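Local coordinates for protein thiamine pyrophosphokinase (Saccharomyces cerevisiae, PDB 1IG0) that transfers a pyrophosphate group from ATP to thiamine, making thiamine diphosphate and AMP, as a homodimer, at residues 260-265 with 275-280. Residues are numbered along the deposited sequence; the frame is centred on the assembly and turned at random.
Sequences TLVKET and WPTSVV
T260 and T277 face each other as a hydrogen-bonded antiparallel pair, and V262 with W275 forms a second one, so four backbone bonds join strand 275-277 to the edge of strand 260-266. T260 N bonds T277 O at 3.0 Å, and V262 N bonds W275 O at 2.8 Å. The tight side is the face bearing T260, V262, W275 and T277. There the two threonines lie side by side with their methyls pressed together, CG2 of T260 to CG2 of T277 at 3.4 Å, closer than usual for carbons. Each hydroxyl lies opposite its own backbone N (chi1 -174° in both), which turns the methyls toward one another while T260 OG1 bonds D302 and T277 OG1 bonds R283 O. V262 CG2 lies 3.8 Å from T277 CG2 and reaches the W275 ring at its edge, 4.1 Å from CE3. The other face is sparse: L261, with CG anti to its N (chi1 178°) and CD1 turned aside at chi2 68°, lays CD1 over the W275-P276 peptide, 3.6 Å from P276 N, and grazes P276 CG at 3.9 Å, on the side of the sheet where P276 is exposed in the dimer. Within this chain, strand 275-277 is an outermost strand of the five-stranded sheet in the thiamine-binding part. W275 belongs to the pocket of the bound thiamine, and its ring also makes a cation-pi contact with R283. The chemistry therefore implies that backbone bonds set the strand's register, while a small apolar cluster, with its threonine hydroxyls bonded elsewhere, packs beside the indole at the thiamine site.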
ATOM      1  N   THR B 260      14.138  10.393   5.420  1.00 23.62           N
ATOM      2  CA  THR B 260      14.770  11.571   4.852  1.00 23.38           C
ATOM      3  C   THR B 260      14.433  12.796   5.687  1.00 22.72           C
ATOM      4  O   THR B 260      13.925  12.682   6.803  1.00 23.38           O
ATOM      5  CB  THR B 260      14.325  11.800   3.384  1.00 23.29           C
ATOM      6  OG1 THR B 260      15.079  12.877   2.813  1.00 22.54           O
ATOM      7  CG2 THR B 260      12.837  12.126   3.317  1.00 24.08           C
ATOM      8  N   LEU B 261      14.718  13.967   5.138  1.00 22.75           N
ATOM      9  CA  LEU B 261      14.463  15.218   5.829  1.00 22.44           C
ATOM     10  C   LEU B 261      13.637  16.142   4.950  1.00 21.66           C
ATOM     11  O   LEU B 261      13.976  16.370   3.789  1.00 22.33           O
ATOM     12  CB  LEU B 261      15.795  15.894   6.174  1.00 22.76           C
ATOM     13  CG  LEU B 261      15.782  17.259   6.867  1.00 23.46           C
ATOM     14  CD1 LEU B 261      15.243  17.124   8.287  1.00 23.57           C
ATOM     15  CD2 LEU B 261      17.198  17.823   6.891  1.00 24.15           C
ATOM     16  N   VAL B 262      12.539  16.654   5.494  1.00 21.14           N
ATOM     17  CA  VAL B 262      11.713  17.584   4.742  1.00 20.49           C
ATOM     18  C   VAL B 262      12.274  18.954   5.089  1.00 21.44           C
ATOM     19  O   VAL B 262      11.920  19.545   6.110  1.00 20.89           O
ATOM     20  CB  VAL B 262      10.230  17.512   5.154  1.00 19.96           C
ATOM     21  CG1 VAL B 262       9.420  18.508   4.333  1.00 18.74           C
ATOM     22  CG2 VAL B 262       9.701  16.103   4.937  1.00 19.28           C
ATOM     23  N   LYS B 263      13.174  19.441   4.243  1.00 21.96           N
ATOM     24  CA  LYS B 263      13.808  20.731   4.465  1.00 24.05           C
ATOM     25  C   LYS B 263      12.794  21.858   4.605  1.00 23.65           C
ATOM     26  O   LYS B 263      12.913  22.710   5.489  1.00 23.48           O
ATOM     27  CB  LYS B 263      14.776  21.044   3.324  1.00 26.41           C
ATOM     28  CG  LYS B 263      15.456  22.392   3.465  1.00 30.34           C
ATOM     29  CD  LYS B 263      16.616  22.547   2.499  1.00 33.37           C
ATOM     30  CE  LYS B 263      17.301  23.887   2.703  1.00 35.50           C
ATOM     31  NZ  LYS B 263      17.616  24.106   4.143  1.00 37.42           N
ATOM     32  N   GLU B 264      11.794  21.859   3.731  1.00 24.18           N
ATOM     33  CA  GLU B 264      10.772  22.891   3.767  1.00 24.02           C
ATOM     34  C   GLU B 264       9.637  22.655   2.784  1.00 23.59           C
ATOM     35  O   GLU B 264       9.833  22.101   1.703  1.00 22.38           O
ATOM     36  CB  GLU B 264      11.403  24.260   3.480  1.00 26.70           C
ATOM     37  CG  GLU B 264      10.409  25.329   3.041  1.00 28.66           C
ATOM     38  CD  GLU B 264      11.075  26.647   2.698  1.00 31.22           C
ATOM     39  OE1 GLU B 264      12.113  26.624   2.003  1.00 32.09           O
ATOM     40  OE2 GLU B 264      10.555  27.704   3.111  1.00 31.73           O
ATOM     41  N   THR B 265       8.441  23.071   3.186  1.00 22.08           N
ATOM     42  CA  THR B 265       7.262  22.975   2.344  1.00 21.32           C
ATOM     43  C   THR B 265       6.546  24.309   2.470  1.00 22.13           C
ATOM     44  O   THR B 265       6.599  24.954   3.518  1.00 21.94           O
ATOM     45  CB  THR B 265       6.294  21.861   2.792  1.00 20.11           C
ATOM     46  OG1 THR B 265       5.730  22.190   4.067  1.00 18.47           O
ATOM     47  CG2 THR B 265       7.021  20.533   2.873  1.00 17.97           C
ATOM     48  N   TRP B 275      12.225  19.199   9.102  1.00 21.99           N
ATOM     49  CA  TRP B 275      11.334  18.186   9.654  1.00 20.19           C
ATOM     50  C   TRP B 275      11.713  16.764   9.234  1.00 20.73           C
ATOM     51  O   TRP B 275      11.457  16.357   8.100  1.00 20.35           O
ATOM     52  CB  TRP B 275       9.916  18.501   9.174  1.00 19.57           C
ATOM     53  CG  TRP B 275       8.804  17.950   9.995  1.00 19.56           C
ATOM     54  CD1 TRP B 275       8.313  18.465  11.159  1.00 18.39           C
ATOM     55  CD2 TRP B 275       7.992  16.813   9.684  1.00 19.03           C
ATOM     56  NE1 TRP B 275       7.239  17.726  11.589  1.00 18.92           N
ATOM     57  CE2 TRP B 275       7.019  16.705  10.701  1.00 19.90           C
ATOM     58  CE3 TRP B 275       7.989  15.877   8.641  1.00 19.18           C
ATOM     59  CZ2 TRP B 275       6.051  15.694  10.709  1.00 19.28           C
ATOM     60  CZ3 TRP B 275       7.023  14.872   8.648  1.00 18.94           C
ATOM     61  CH2 TRP B 275       6.068  14.791   9.676  1.00 19.64           C
ATOM     62  N   PRO B 276      12.335  15.992  10.139  1.00 20.01           N
ATOM     63  CA  PRO B 276      12.720  14.618   9.798  1.00 19.95           C
ATOM     64  C   PRO B 276      11.477  13.765   9.546  1.00 18.50           C
ATOM     65  O   PRO B 276      10.484  13.893  10.259  1.00 19.03           O
ATOM     66  CB  PRO B 276      13.483  14.154  11.038  1.00 19.78           C
ATOM     67  CG  PRO B 276      14.043  15.424  11.595  1.00 21.29           C
ATOM     68  CD  PRO B 276      12.880  16.374  11.454  1.00 19.45           C
ATOM     69  N   THR B 277      11.526  12.899   8.539  1.00 18.31           N
ATOM     70  CA  THR B 277      10.382  12.045   8.235  1.00 18.45           C
ATOM     71  C   THR B 277      10.814  10.599   8.007  1.00 18.84           C
ATOM     72  O   THR B 277      11.794  10.335   7.307  1.00 19.32           O
ATOM     73  CB  THR B 277       9.611  12.560   6.995  1.00 17.36           C
ATOM     74  OG1 THR B 277       8.422  11.779   6.807  1.00 15.92           O
ATOM     75  CG2 THR B 277      10.484  12.484   5.745  1.00 17.84           C
ATOM     76  N   SER B 278      10.080   9.668   8.608  1.00 19.05           N
ATOM     77  CA  SER B 278      10.389   8.248   8.486  1.00 19.14           C
ATOM     78  C   SER B 278       9.204   7.354   8.832  1.00 19.28           C
ATOM     79  O   SER B 278       8.472   7.619   9.785  1.00 18.99           O
ATOM     80  CB  SER B 278      11.562   7.890   9.400  1.00 19.20           C
ATOM     81  OG  SER B 278      11.663   6.485   9.564  1.00 18.95           O
ATOM     82  N   VAL B 279       9.025   6.292   8.055  1.00 19.21           N
ATOM     83  CA  VAL B 279       7.944   5.345   8.293  1.00 19.84           C
ATOM     84  C   VAL B 279       8.203   4.585   9.590  1.00 19.91           C
ATOM     85  O   VAL B 279       7.269   4.180  10.282  1.00 20.33           O
ATOM     86  CB  VAL B 279       7.825   4.328   7.128  1.00 19.49           C
ATOM     87  CG1 VAL B 279       6.863   3.200   7.501  1.00 20.80           C
ATOM     88  CG2 VAL B 279       7.344   5.035   5.873  1.00 19.87           C
ATOM     89  N   VAL B 280       9.478   4.406   9.919  1.00 20.59           N
ATOM     90  CA  VAL B 280       9.866   3.680  11.123  1.00 20.88           C
ATOM     91  C   VAL B 280       9.609   4.462  12.409  1.00 20.71           C
ATOM     92  O   VAL B 280       9.225   3.881  13.425  1.00 21.34           O
ATOM     93  CB  VAL B 280      11.360   3.281  11.072  1.00 21.72           C
ATOM     94  CG1 VAL B 280      11.729   2.481  12.315  1.00 22.08           C
ATOM     95  CG2 VAL B 280      11.636   2.469   9.806  1.00 21.74           C
TER